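Local coordinates for XAC2610 protein (Xanthomonas axonopodis pv. citri, PDB 4QTQ), which probably acts as an immunity protein that inhibits a peptidoglycan hydrolase, in a bacterium that kills rivals through a type IV secretion system, and carries a bound calcium ion, at residues S9-K14 / S76-G81; V55-A60 / D102-V107; G81-T86 / S93-D98; V108-K113 / P120-Y125. All coordinates share one frame; numbering follows the deposited sequence.

Contact 1 (S9-K14 / S76-G81); sequences STANAK and STFYHG
Ser76 CA, at the start of the second segment, lies 3.1 Å from Asn12 OD1, and that same oxygen accepts a hydrogen bond from Thr77 N at 2.8 Å, the donor tilted only slightly from the amide plane. The Asn12 side chain reaches back because CG stands anti to the carbonyl carbon (chi1 -69°), beside its own backbone N. Thr77 answers with its hydroxyl. Thr77 OG1 accepts from Ala13 N at 3.1 Å and is also hydrogen-bonded to Asp73 O, so the two side-chain-to-backbone bonds carry on the pairing where the regular strand of 9-11 has ended. At Phe78 the true beta pairing begins: Phe78 N and O bond to Ala11 O and N, the first at 2.9 Å. This is the antiparallel outer edge of a mixed six-stranded sheet, strand 9-11 being outermost, with axes 4.8 Å apart and directions at 168°. Ala13 CB meets the edge of the Phe78 ring, 4.2 Å from CE2, while the ring packs on Ala23, Ile25 and Val30 of the second sheet of the beta-sandwich. Tyr79 forms a non-hydrogen-bonded pair with Thr10 on the other face; the methyl Thr10 CG2 touches the ring edge at Tyr79 CD1, 3.7 Å away. His80 closes a hydrogen-bonded pair with Ser9, His80 N giving to Ser9 O at 2.8 Å; its ring swings away from Ser9, and NE2 bonds Glu105 OE2.

Contact 2 (V55-A60 / D102-V107); sequences VTFPGA and DGHEDV. With CA (calcium ion), chain B.
Phe57 receives the imidazole of His104 on one face of its ring, at the rim of a calcium loop whose spacing of ligands, Asp98, Asn100, Asp102, His104 and Asp106, resembles the DxDxDG type of EF-hand-like loop. The pair is edge-to-face: His104 CE1 sits over the centre of the phenyl ring, the ring centroids are 4.4 Å apart and the planes stand at 69°. Two features of His104 produce this. CG lies anti to the backbone N (chi1 -160°), which carries the ring out toward Phe57, and ND1 donates to the carbonyl of the next residue, Glu105 O, at 2.9 Å, which limits rotation of the ring and turns CE1 to the phenyl face. A stack on Phe127 further holds the imidazole. Phe57 has its own CG anti to the carbonyl carbon, and its opposite face rests on Val55 CG1, so the phenyl is clasped between valine and histidine. Its tip, CZ, comes 3.6 Å from Glu105 O, and CE1 meets Glu105 CB. The Glu105 chain is bent at chi2 (92°), and its OE2 is hydrogen-bonded to His80 NE2. Deeper in the sandwich, Val55 CG2 meets Val107 CG2 at 4.3 Å, joining strand 52-56 to the start of strand 106-112. While its ring packs on Phe57, just past the end of strand 52-56 of the facing sheet, the backbone of His104 serves the metal, His104 O lying 2.4 Å from the calcium. Asp106 chelates with both oxygens, and Asp102 OD1, bound to the ion, also accepts His104 N at 3.1 Å, closing an Asx turn.

Contact 3 (G81-T86 / S93-D98); sequences GPLDDT and SIILTD. With CA (calcium ion), chain B.
Gly81 runs alongside the end of strand 94-97 in the mixed sheet of the beta-sandwich, its CA 5.4 Å from that of Thr97, and continues the parallel pairing of strands 78-80 and 94-97 by one further bond before the chain departs. Gly81 N donates to Leu96 O at 3.1 Å. With phi 162°, a value seldom open to other residues, and psi near 180° the glycine backbone is almost fully stretched, and Gly81 O faces Thr97. There Gly81 O accepts a hydrogen bond from Thr97 OG1 at 2.7 Å, the donor tilted modestly from the carbonyl plane. Thr97 presents that hydroxyl because OG1 lies anti to its backbone N (chi1 -171°), which leaves the methyl CG2 between N and the carbonyl carbon, facing Leu83. The leucine crosses the threonine at about a right angle; Leu83 CD1 meets Thr97 CG2 at 3.9 Å, while the other branch, Leu83 CD2, reaches Ile95 CG2 at 4.2 Å. Leu150 and Phe151 also pack on Leu83, and its backbone bonds Val153, so the departing loop is fastened both to this sheet and to the start of the next one. Directly after Thr97 the strand gives way to the calcium loop, and Asp98 swings its carboxylate from the contact toward the metal: OD1 coordinates the calcium at 2.3 Å, and OD2 accepts from Gly103 N.

Contact 4 (V108-K113 / P120-Y125); sequences VVWSGK and PSYSVY
A beta hairpin, strands 106-112 and 121-128, holds this contact, and a classic bulge interrupts it where Ser111 and Gly112 both face Ser121. The evidence is the single acceptor: Ser121 O takes hydrogen bonds from Ser111 N at 3.2 Å, in the carbonyl plane, and from Gly112 N at 3.1 Å, well above it. In return Ser121 N donates to Gly112 O almost straight in its N-H direction (177°), though it too meets the carbonyl from above its plane. Before the bulge the register is regular, Val109 and Ser123 forming a hydrogen-bonded pair through both backbone bonds. The strands diverge from antiparallel to an angle of 138°, the strong twist of this hairpin, which lies between strands 94-97 and 133-136 of the mixed sheet. On the face of Val108, Trp110, Tyr122 and Val124, the Trp110 side chain packs on Pro120 and Tyr122. CG anti to its backbone N (chi1 175°) lays the indole along the hairpin end, where Pro120 CB packs over the five-membered ring, 3.7 Å from its centroid, a CH-pi contact. NE1 makes a weak bond to Gly112 O at the ring edge, and Tyr71 stacks on the indole. Tyr122 lies obliquely to the Trp110 ring, and its CD2 is 3.7 Å from Val108 CG1. From the bulge, Ser111 OG reaches Ser123 OG, 2.7 Å away, in a hydrogen bond in which either hydroxyl may be the donor; Val109 CG2 lies 4.2 Å from Tyr125 CE1.

In the fold
From the N terminus, strand 9-11 opens contact 1, whose segments are 62 residues apart at their nearer ends; the loop it closes holds all four strands of the four-stranded sheet. Contact 2 starts inside that loop, at strand 52-56, and ends beyond it at the calcium loop, so the two cross; His80 NE2 and Glu105 OE2, 2.6 Å apart, join them. Contact 3 is nested within contact 2 and shares Gly81 with contact 1, placing strand 94-97 beside 78-80. Contact 4, a short hairpin, follows in series. Contacts 1, 3 and 4 thus build neighbouring parts of the mixed sheet, whereas contact 2 ties it to the facing sheet beside the metal site.

Contact 1 (S9-K14 / S76-G81)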
loop_
_atom_site.group_PDB
_atom_site.type_symbol
_atom_site.label_atom_id
_atom_site.label_comp_id
_atom_site.label_asym_id
_atom_site.label_seq_id
_atom_site.Cartn_x
_atom_site.Cartn_y
_atom_site.Cartn_z
ATOM N N SER A 9 14.664 -6.611 0.003
ATOM C CA SER A 9 15.460 -6.254 1.180
ATOM C C SER A 9 14.608 -5.491 2.191
ATOM O O SER A 9 13.636 -4.831 1.824
ATOM C CB SER A 9 16.701 -5.441 0.781
ATOM O OG SER A 9 16.365 -4.186 0.221
ATOM N N THR A 10 14.961 -5.610 3.470
ATOM C CA THR A 10 14.227 -4.938 4.546
ATOM C C THR A 10 15.173 -4.317 5.575
ATOM O O THR A 10 16.382 -4.550 5.562
ATOM C CB THR A 10 13.273 -5.907 5.287
ATOM O OG1 THR A 10 14.025 -6.784 6.134
ATOM C CG2 THR A 10 12.455 -6.731 4.306
ATOM N N ALA A 11 14.601 -3.527 6.473
ATOM C CA ALA A 11 15.362 -2.933 7.561
ATOM C C ALA A 11 14.408 -2.402 8.604
ATOM O O ALA A 11 13.268 -2.035 8.295
ATOM C CB ALA A 11 16.253 -1.813 7.045
ATOM N N ASN A 12 14.875 -2.368 9.842
ATOM C CA ASN A 12 14.095 -1.826 10.944
ATOM C C ASN A 12 14.837 -0.684 11.613
ATOM O O ASN A 12 16.058 -0.613 11.551
ATOM C CB ASN A 12 13.778 -2.926 11.957
ATOM C CG ASN A 12 12.804 -3.959 11.414
ATOM O OD1 ASN A 12 11.912 -3.649 10.624
ATOM N ND2 ASN A 12 12.965 -5.195 11.851
ATOM N N ALA A 13 14.083 0.207 12.240
ATOM C CA ALA A 13 14.636 1.391 12.873
ATOM C C ALA A 13 13.610 1.962 13.832
ATOM O O ALA A 13 12.436 1.675 13.702
ATOM C CB ALA A 13 14.999 2.428 11.821
ATOM N N LYS A 14 14.075 2.743 14.802
ATOM C CA LYS A 14 13.192 3.517 15.681
ATOM C C LYS A 14 13.608 4.988 15.722
ATOM O O LYS A 14 14.784 5.331 15.559
ATOM C CB LYS A 14 13.133 2.934 17.099
ATOM C CG LYS A 14 14.441 2.946 17.867
ATOM C CD LYS A 14 14.368 2.031 19.088
ATOM C CE LYS A 14 14.621 0.573 18.714
ATOM N NZ LYS A 14 14.207 -0.378 19.787
ATOM N N SER A 76 9.047 -3.688 11.970
ATOM C CA SER A 76 8.817 -3.945 10.541
ATOM C C SER A 76 8.756 -2.617 9.748
ATOM O O SER A 76 7.714 -2.214 9.222
ATOM C CB SER A 76 7.537 -4.760 10.350
ATOM O OG SER A 76 7.495 -5.348 9.062
ATOM N N THR A 77 9.891 -1.948 9.646
ATOM C CA THR A 77 9.886 -0.551 9.251
ATOM C C THR A 77 9.913 -0.352 7.732
ATOM O O THR A 77 9.009 0.279 7.176
ATOM C CB THR A 77 11.042 0.209 9.925
ATOM O OG1 THR A 77 11.144 -0.201 11.298
ATOM C CG2 THR A 77 10.804 1.717 9.852
ATOM N N PHE A 78 10.924 -0.913 7.069
ATOM C CA PHE A 78 11.128 -0.697 5.632
ATOM C C PHE A 78 11.156 -1.991 4.852
ATOM O O PHE A 78 11.751 -2.989 5.286
ATOM C CB PHE A 78 12.454 0.005 5.358
ATOM C CG PHE A 78 12.616 1.311 6.064
ATOM C CD1 PHE A 78 12.006 2.455 5.577
ATOM C CD2 PHE A 78 13.416 1.410 7.193
ATOM C CE1 PHE A 78 12.164 3.673 6.223
ATOM C CE2 PHE A 78 13.592 2.626 7.830
ATOM C CZ PHE A 78 12.964 3.757 7.346
ATOM N N TYR A 79 10.538 -1.953 3.678
ATOM C CA TYR A 79 10.605 -3.051 2.728
ATOM C C TYR A 79 10.865 -2.504 1.323
ATOM O O TYR A 79 10.280 -1.500 0.902
ATOM C CB TYR A 79 9.324 -3.884 2.789
ATOM C CG TYR A 79 9.190 -4.934 1.703
ATOM C CD1 TYR A 79 9.749 -6.213 1.846
ATOM C CD2 TYR A 79 8.496 -4.645 0.529
ATOM C CE1 TYR A 79 9.613 -7.164 0.846
ATOM C CE2 TYR A 79 8.354 -5.584 -0.470
ATOM C CZ TYR A 79 8.902 -6.837 -0.316
ATOM O OH TYR A 79 8.731 -7.732 -1.344
ATOM N N HIS A 80 11.765 -3.164 0.612
ATOM C CA HIS A 80 12.078 -2.832 -0.765
ATOM C C HIS A 80 11.976 -4.126 -1.555
ATOM O O HIS A 80 12.713 -5.076 -1.311
ATOM C CB HIS A 80 13.479 -2.213 -0.836
ATOM C CG HIS A 80 13.885 -1.747 -2.204
ATOM N ND1 HIS A 80 15.191 -1.429 -2.515
ATOM C CD2 HIS A 80 13.176 -1.559 -3.340
ATOM C CE1 HIS A 80 15.265 -1.055 -3.780
ATOM N NE2 HIS A 80 14.056 -1.130 -4.305
ATOM N N GLY A 81 11.014 -4.181 -2.465
ATOM C CA GLY A 81 10.781 -5.379 -3.249
ATOM C C GLY A 81 9.418 -5.376 -3.895
ATOM O O GLY A 81 8.665 -4.398 -3.764
#

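Contact 2 (V55-A60 / D102-V107)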
loop_
_atom_site.group_PDB
_atom_site.type_symbol
_atom_site.label_atom_id
_atom_site.label_comp_id
_atom_site.label_asym_id
_atom_site.label_seq_id
_atom_site.Cartn_x
_atom_site.Cartn_y
_atom_site.Cartn_z
ATOM N N VAL A 55 12.815 10.633 0.603
ATOM C CA VAL A 55 13.335 9.523 -0.206
ATOM C C VAL A 55 14.333 10.066 -1.235
ATOM O O VAL A 55 14.016 10.991 -2.001
ATOM C CB VAL A 55 12.191 8.788 -0.942
ATOM C CG1 VAL A 55 12.723 7.606 -1.742
ATOM C CG2 VAL A 55 11.117 8.334 0.039
ATOM N N THR A 56 15.530 9.489 -1.251
ATOM C CA THR A 56 16.571 9.870 -2.187
ATOM C C THR A 56 16.933 8.678 -3.062
ATOM O O THR A 56 17.664 7.791 -2.632
ATOM C CB THR A 56 17.852 10.325 -1.459
ATOM O OG1 THR A 56 17.537 11.311 -0.461
ATOM C CG2 THR A 56 18.862 10.889 -2.466
ATOM N N PHE A 57 16.404 8.645 -4.281
ATOM C CA PHE A 57 16.754 7.598 -5.245
ATOM C C PHE A 57 18.168 7.860 -5.754
ATOM O O PHE A 57 18.608 9.007 -5.742
ATOM C CB PHE A 57 15.752 7.592 -6.402
ATOM C CG PHE A 57 14.334 7.270 -5.970
ATOM C CD1 PHE A 57 13.976 5.962 -5.631
ATOM C CD2 PHE A 57 13.371 8.269 -5.883
ATOM C CE1 PHE A 57 12.683 5.660 -5.221
ATOM C CE2 PHE A 57 12.075 7.974 -5.479
ATOM C CZ PHE A 57 11.731 6.665 -5.149
ATOM N N PRO A 58 18.903 6.807 -6.172
ATOM C CA PRO A 58 20.278 7.046 -6.642
ATOM C C PRO A 58 20.339 8.032 -7.803
ATOM O O PRO A 58 19.600 7.873 -8.784
ATOM C CB PRO A 58 20.755 5.662 -7.119
ATOM C CG PRO A 58 19.827 4.685 -6.526
ATOM C CD PRO A 58 18.524 5.388 -6.266
ATOM N N GLY A 59 21.201 9.038 -7.675
ATOM C CA GLY A 59 21.507 9.989 -8.760
ATOM C C GLY A 59 20.506 11.129 -8.867
ATOM O O GLY A 59 20.511 11.913 -9.841
ATOM N N ALA A 60 19.657 11.223 -7.844
ATOM C CA ALA A 60 18.504 12.096 -7.853
ATOM C C ALA A 60 18.480 12.978 -6.619
ATOM O O ALA A 60 19.077 12.677 -5.577
ATOM C CB ALA A 60 17.226 11.284 -7.922
ATOM N N ASP A 102 7.036 0.677 -14.656
ATOM C CA ASP A 102 7.865 1.509 -15.525
ATOM C C ASP A 102 9.354 1.479 -15.171
ATOM O O ASP A 102 10.134 2.212 -15.757
ATOM C CB ASP A 102 7.351 2.956 -15.533
ATOM C CG ASP A 102 7.597 3.693 -14.212
ATOM O OD1 ASP A 102 7.973 3.066 -13.203
ATOM O OD2 ASP A 102 7.409 4.922 -14.196
ATOM N N GLY A 103 9.751 0.646 -14.215
ATOM C CA GLY A 103 11.167 0.503 -13.870
ATOM C C GLY A 103 11.681 1.444 -12.788
ATOM O O GLY A 103 12.854 1.364 -12.413
ATOM N N HIS A 104 10.825 2.336 -12.289
ATOM C CA HIS A 104 11.197 3.196 -11.172
ATOM C C HIS A 104 10.339 2.936 -9.941
ATOM O O HIS A 104 9.111 2.889 -10.038
ATOM C CB HIS A 104 11.086 4.666 -11.540
ATOM C CG HIS A 104 11.877 5.544 -10.631
ATOM N ND1 HIS A 104 11.409 5.946 -9.397
ATOM C CD2 HIS A 104 13.132 6.036 -10.741
ATOM C CE1 HIS A 104 12.329 6.684 -8.805
ATOM N NE2 HIS A 104 13.386 6.749 -9.597
ATOM N N GLU A 105 10.982 2.791 -8.782
ATOM C CA GLU A 105 10.252 2.490 -7.570
ATOM C C GLU A 105 9.316 3.635 -7.212
ATOM O O GLU A 105 9.619 4.819 -7.423
ATOM C CB GLU A 105 11.158 2.216 -6.376
ATOM C CG GLU A 105 11.756 0.829 -6.344
ATOM C CD GLU A 105 13.098 0.798 -7.016
ATOM O OE1 GLU A 105 13.358 1.681 -7.869
ATOM O OE2 GLU A 105 13.892 -0.107 -6.689
ATOM N N ASP A 106 8.167 3.232 -6.697
ATOM C CA ASP A 106 7.181 4.109 -6.131
ATOM C C ASP A 106 7.206 3.895 -4.618
ATOM O O ASP A 106 7.972 3.075 -4.113
ATOM C CB ASP A 106 5.826 3.758 -6.731
ATOM C CG ASP A 106 5.877 3.685 -8.249
ATOM O OD1 ASP A 106 6.252 4.702 -8.884
ATOM O OD2 ASP A 106 5.568 2.613 -8.816
ATOM N N VAL A 107 6.367 4.626 -3.888
ATOM C CA VAL A 107 6.430 4.604 -2.438
ATOM C C VAL A 107 5.036 4.424 -1.835
ATOM O O VAL A 107 4.055 5.039 -2.289
ATOM C CB VAL A 107 7.112 5.877 -1.874
ATOM C CG1 VAL A 107 7.170 5.838 -0.347
ATOM C CG2 VAL A 107 8.499 6.027 -2.456
HETATM CA CA CA B . 6.965 3.298 -10.917
HETATM O O HOH W 1 6.858 5.473 -11.686
#

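Contact 3 (G81-T86 / S93-D98)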
loop_
_atom_site.group_PDB
_atom_site.type_symbol
_atom_site.label_atom_id
_atom_site.label_comp_id
_atom_site.label_asym_id
_atom_site.label_seq_id
_atom_site.Cartn_x
_atom_site.Cartn_y
_atom_site.Cartn_z
ATOM N N GLY A 81 11.014 -4.181 -2.465
ATOM C CA GLY A 81 10.781 -5.379 -3.249
ATOM C C GLY A 81 9.418 -5.376 -3.895
ATOM O O GLY A 81 8.665 -4.398 -3.764
ATOM N N PRO A 82 9.078 -6.473 -4.590
ATOM C CA PRO A 82 7.793 -6.529 -5.270
ATOM C C PRO A 82 6.629 -6.829 -4.311
ATOM O O PRO A 82 6.842 -7.346 -3.195
ATOM C CB PRO A 82 7.983 -7.667 -6.287
ATOM C CG PRO A 82 9.161 -8.470 -5.809
ATOM C CD PRO A 82 9.779 -7.770 -4.633
ATOM N N LEU A 83 5.416 -6.480 -4.743
ATOM C CA LEU A 83 4.199 -6.847 -4.022
ATOM C C LEU A 83 3.619 -8.151 -4.596
ATOM O O LEU A 83 2.551 -8.163 -5.223
ATOM C CB LEU A 83 3.175 -5.706 -4.079
ATOM C CG LEU A 83 3.628 -4.350 -3.508
ATOM C CD1 LEU A 83 2.554 -3.286 -3.722
ATOM C CD2 LEU A 83 4.016 -4.453 -2.034
ATOM N N ASP A 84 4.345 -9.248 -4.380
ATOM C CA ASP A 84 3.885 -10.576 -4.789
ATOM C C ASP A 84 2.837 -11.089 -3.814
ATOM O O ASP A 84 3.023 -11.002 -2.598
ATOM C CB ASP A 84 5.036 -11.576 -4.796
ATOM C CG ASP A 84 6.102 -11.256 -5.816
ATOM O OD1 ASP A 84 5.765 -10.693 -6.875
ATOM O OD2 ASP A 84 7.278 -11.596 -5.562
ATOM N N ASP A 85 1.746 -11.633 -4.353
ATOM C CA ASP A 85 0.696 -12.261 -3.538
ATOM C C ASP A 85 1.313 -13.449 -2.799
ATOM O O ASP A 85 0.934 -13.760 -1.664
ATOM C CB ASP A 85 -0.489 -12.706 -4.415
ATOM C CG ASP A 85 -1.804 -12.796 -3.640
ATOM O OD1 ASP A 85 -1.957 -13.724 -2.816
ATOM O OD2 ASP A 85 -2.694 -11.949 -3.875
ATOM N N THR A 86 2.278 -14.094 -3.453
ATOM C CA THR A 86 3.088 -15.125 -2.818
ATOM C C THR A 86 3.959 -14.512 -1.705
ATOM O O THR A 86 3.645 -14.676 -0.527
ATOM C CB THR A 86 3.935 -15.890 -3.860
ATOM O OG1 THR A 86 4.681 -14.964 -4.657
ATOM C CG2 THR A 86 3.034 -16.717 -4.778
ATOM N N SER A 93 5.862 -0.232 7.495
ATOM C CA SER A 93 5.491 1.194 7.535
ATOM C C SER A 93 5.764 1.928 6.207
ATOM O O SER A 93 4.964 2.766 5.776
ATOM C CB SER A 93 6.237 1.906 8.664
ATOM O OG SER A 93 5.854 1.396 9.924
ATOM N N ILE A 94 6.904 1.624 5.574
ATOM C CA ILE A 94 7.348 2.359 4.386
ATOM C C ILE A 94 7.895 1.372 3.371
ATOM O O ILE A 94 8.885 0.687 3.648
ATOM C CB ILE A 94 8.436 3.397 4.740
ATOM C CG1 ILE A 94 7.845 4.519 5.599
ATOM C CG2 ILE A 94 9.074 3.975 3.471
ATOM C CD1 ILE A 94 8.883 5.385 6.269
ATOM N N ILE A 95 7.233 1.311 2.216
ATOM C CA ILE A 95 7.489 0.307 1.154
ATOM C C ILE A 95 7.910 0.965 -0.183
ATOM O O ILE A 95 7.218 1.840 -0.720
ATOM C CB ILE A 95 6.213 -0.535 0.920
ATOM C CG1 ILE A 95 5.880 -1.360 2.176
ATOM C CG2 ILE A 95 6.324 -1.422 -0.327
ATOM C CD1 ILE A 95 4.394 -1.434 2.471
ATOM N N LEU A 96 9.053 0.530 -0.693
ATOM C CA LEU A 96 9.598 0.929 -1.994
ATOM C C LEU A 96 9.400 -0.223 -2.988
ATOM O O LEU A 96 9.922 -1.325 -2.805
ATOM C CB LEU A 96 11.089 1.253 -1.869
ATOM C CG LEU A 96 11.550 2.044 -0.647
ATOM C CD1 LEU A 96 13.069 2.068 -0.584
ATOM C CD2 LEU A 96 10.995 3.453 -0.686
ATOM N N THR A 97 8.613 0.034 -4.026
ATOM C CA THR A 97 8.150 -1.001 -4.929
ATOM C C THR A 97 7.611 -0.317 -6.180
ATOM O O THR A 97 6.990 0.746 -6.088
ATOM C CB THR A 97 7.044 -1.857 -4.267
ATOM O OG1 THR A 97 6.758 -2.992 -5.084
ATOM C CG2 THR A 97 5.745 -1.050 -4.060
ATOM N N ASP A 98 7.880 -0.901 -7.346
ATOM C CA ASP A 98 7.403 -0.336 -8.610
ATOM C C ASP A 98 6.030 -0.892 -8.846
ATOM O O ASP A 98 5.873 -2.060 -9.160
ATOM C CB ASP A 98 8.331 -0.702 -9.776
ATOM C CG ASP A 98 7.905 -0.067 -11.101
ATOM O OD1 ASP A 98 7.192 0.974 -11.097
ATOM O OD2 ASP A 98 8.305 -0.620 -12.154
HETATM CA CA CA B . 6.965 3.298 -10.917
HETATM O O HOH W 1 6.858 5.473 -11.686
#

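Contact 4 (V108-K113 / P120-Y125)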
loop_
_atom_site.group_PDB
_atom_site.type_symbol
_atom_site.label_atom_id
_atom_site.label_comp_id
_atom_site.label_asym_id
_atom_site.label_seq_id
_atom_site.Cartn_x
_atom_site.Cartn_y
_atom_site.Cartn_z
ATOM N N VAL A 108 4.970 3.548 -0.838
ATOM C CA VAL A 108 3.733 3.242 -0.135
ATOM C C VAL A 108 3.982 3.446 1.350
ATOM O O VAL A 108 4.953 2.931 1.913
ATOM C CB VAL A 108 3.265 1.790 -0.393
ATOM C CG1 VAL A 108 1.991 1.498 0.384
ATOM C CG2 VAL A 108 3.065 1.532 -1.870
ATOM N N VAL A 109 3.100 4.199 1.987
ATOM C CA VAL A 109 3.288 4.593 3.365
ATOM C C VAL A 109 2.068 4.164 4.201
ATOM O O VAL A 109 0.921 4.388 3.801
ATOM C CB VAL A 109 3.528 6.111 3.423
ATOM C CG1 VAL A 109 3.447 6.632 4.836
ATOM C CG2 VAL A 109 4.890 6.448 2.810
ATOM N N TRP A 110 2.324 3.519 5.340
ATOM C CA TRP A 110 1.255 3.143 6.261
ATOM C C TRP A 110 0.824 4.406 6.978
ATOM O O TRP A 110 1.486 4.850 7.918
ATOM C CB TRP A 110 1.723 2.064 7.237
ATOM C CG TRP A 110 0.689 1.711 8.299
ATOM C CD1 TRP A 110 -0.629 2.083 8.328
ATOM C CD2 TRP A 110 0.901 0.911 9.474
ATOM N NE1 TRP A 110 -1.238 1.592 9.464
ATOM C CE2 TRP A 110 -0.328 0.854 10.174
ATOM C CE3 TRP A 110 2.020 0.259 10.019
ATOM C CZ2 TRP A 110 -0.469 0.176 11.376
ATOM C CZ3 TRP A 110 1.877 -0.416 11.215
ATOM C CH2 TRP A 110 0.638 -0.452 11.884
ATOM N N SER A 111 -0.277 4.998 6.514
ATOM C CA SER A 111 -0.707 6.325 6.965
ATOM C C SER A 111 -2.003 6.353 7.782
ATOM O O SER A 111 -2.329 7.378 8.364
ATOM C CB SER A 111 -0.888 7.248 5.764
ATOM O OG SER A 111 -1.867 6.730 4.875
ATOM N N GLY A 112 -2.750 5.256 7.824
ATOM C CA GLY A 112 -4.041 5.277 8.514
ATOM C C GLY A 112 -4.451 3.903 8.958
ATOM O O GLY A 112 -3.693 2.942 8.796
ATOM N N LYS A 113 -5.655 3.814 9.504
ATOM C CA LYS A 113 -6.236 2.541 9.879
ATOM C C LYS A 113 -7.681 2.453 9.382
ATOM O O LYS A 113 -8.586 2.122 10.126
ATOM C CB LYS A 113 -6.123 2.331 11.400
ATOM C CG LYS A 113 -4.678 2.123 11.843
ATOM C CD LYS A 113 -4.558 1.546 13.240
ATOM C CE LYS A 113 -5.225 2.452 14.249
ATOM N NZ LYS A 113 -4.645 2.220 15.594
ATOM N N PRO A 120 -4.534 -1.653 8.703
ATOM C CA PRO A 120 -3.782 -0.583 8.048
ATOM C C PRO A 120 -4.348 -0.144 6.694
ATOM O O PRO A 120 -4.802 -0.967 5.896
ATOM C CB PRO A 120 -2.380 -1.180 7.872
ATOM C CG PRO A 120 -2.539 -2.651 8.092
ATOM C CD PRO A 120 -3.686 -2.804 9.039
ATOM N N SER A 121 -4.325 1.162 6.468
ATOM C CA SER A 121 -4.560 1.744 5.155
ATOM C C SER A 121 -3.364 2.598 4.804
ATOM O O SER A 121 -2.619 3.046 5.686
ATOM C CB SER A 121 -5.818 2.598 5.164
ATOM O OG SER A 121 -5.708 3.619 6.130
ATOM N N TYR A 122 -3.200 2.834 3.509
ATOM C CA TYR A 122 -1.959 3.350 2.947
ATOM C C TYR A 122 -2.131 4.540 2.018
ATOM O O TYR A 122 -3.165 4.693 1.349
ATOM C CB TYR A 122 -1.258 2.229 2.162
ATOM C CG TYR A 122 -0.950 1.013 3.018
ATOM C CD1 TYR A 122 -1.915 0.034 3.234
ATOM C CD2 TYR A 122 0.286 0.866 3.641
ATOM C CE1 TYR A 122 -1.650 -1.070 4.025
ATOM C CE2 TYR A 122 0.560 -0.238 4.433
ATOM C CZ TYR A 122 -0.413 -1.199 4.630
ATOM O OH TYR A 122 -0.157 -2.302 5.418
ATOM N N SER A 123 -1.075 5.354 1.969
ATOM C CA SER A 123 -0.931 6.422 1.020
ATOM C C SER A 123 0.054 5.913 -0.014
ATOM O O SER A 123 1.150 5.469 0.335
ATOM C CB SER A 123 -0.399 7.699 1.691
ATOM O OG SER A 123 -1.321 8.232 2.645
ATOM N N VAL A 124 -0.354 5.973 -1.282
ATOM C CA VAL A 124 0.454 5.508 -2.404
ATOM C C VAL A 124 0.930 6.709 -3.223
ATOM O O VAL A 124 0.136 7.589 -3.571
ATOM C CB VAL A 124 -0.350 4.514 -3.272
ATOM C CG1 VAL A 124 0.447 4.063 -4.481
ATOM C CG2 VAL A 124 -0.764 3.319 -2.433
ATOM N N TYR A 125 2.235 6.736 -3.505
ATOM C CA TYR A 125 2.870 7.774 -4.321
ATOM C C TYR A 125 3.634 7.150 -5.500
ATOM O O TYR A 125 4.588 6.376 -5.299
ATOM C CB TYR A 125 3.853 8.611 -3.489
ATOM C CG TYR A 125 3.300 9.147 -2.178
ATOM C CD1 TYR A 125 3.141 8.312 -1.081
ATOM C CD2 TYR A 125 2.949 10.484 -2.035
ATOM C CE1 TYR A 125 2.633 8.780 0.118
ATOM C CE2 TYR A 125 2.435 10.974 -0.835
ATOM C CZ TYR A 125 2.276 10.106 0.237
ATOM O OH TYR A 125 1.799 10.540 1.438
#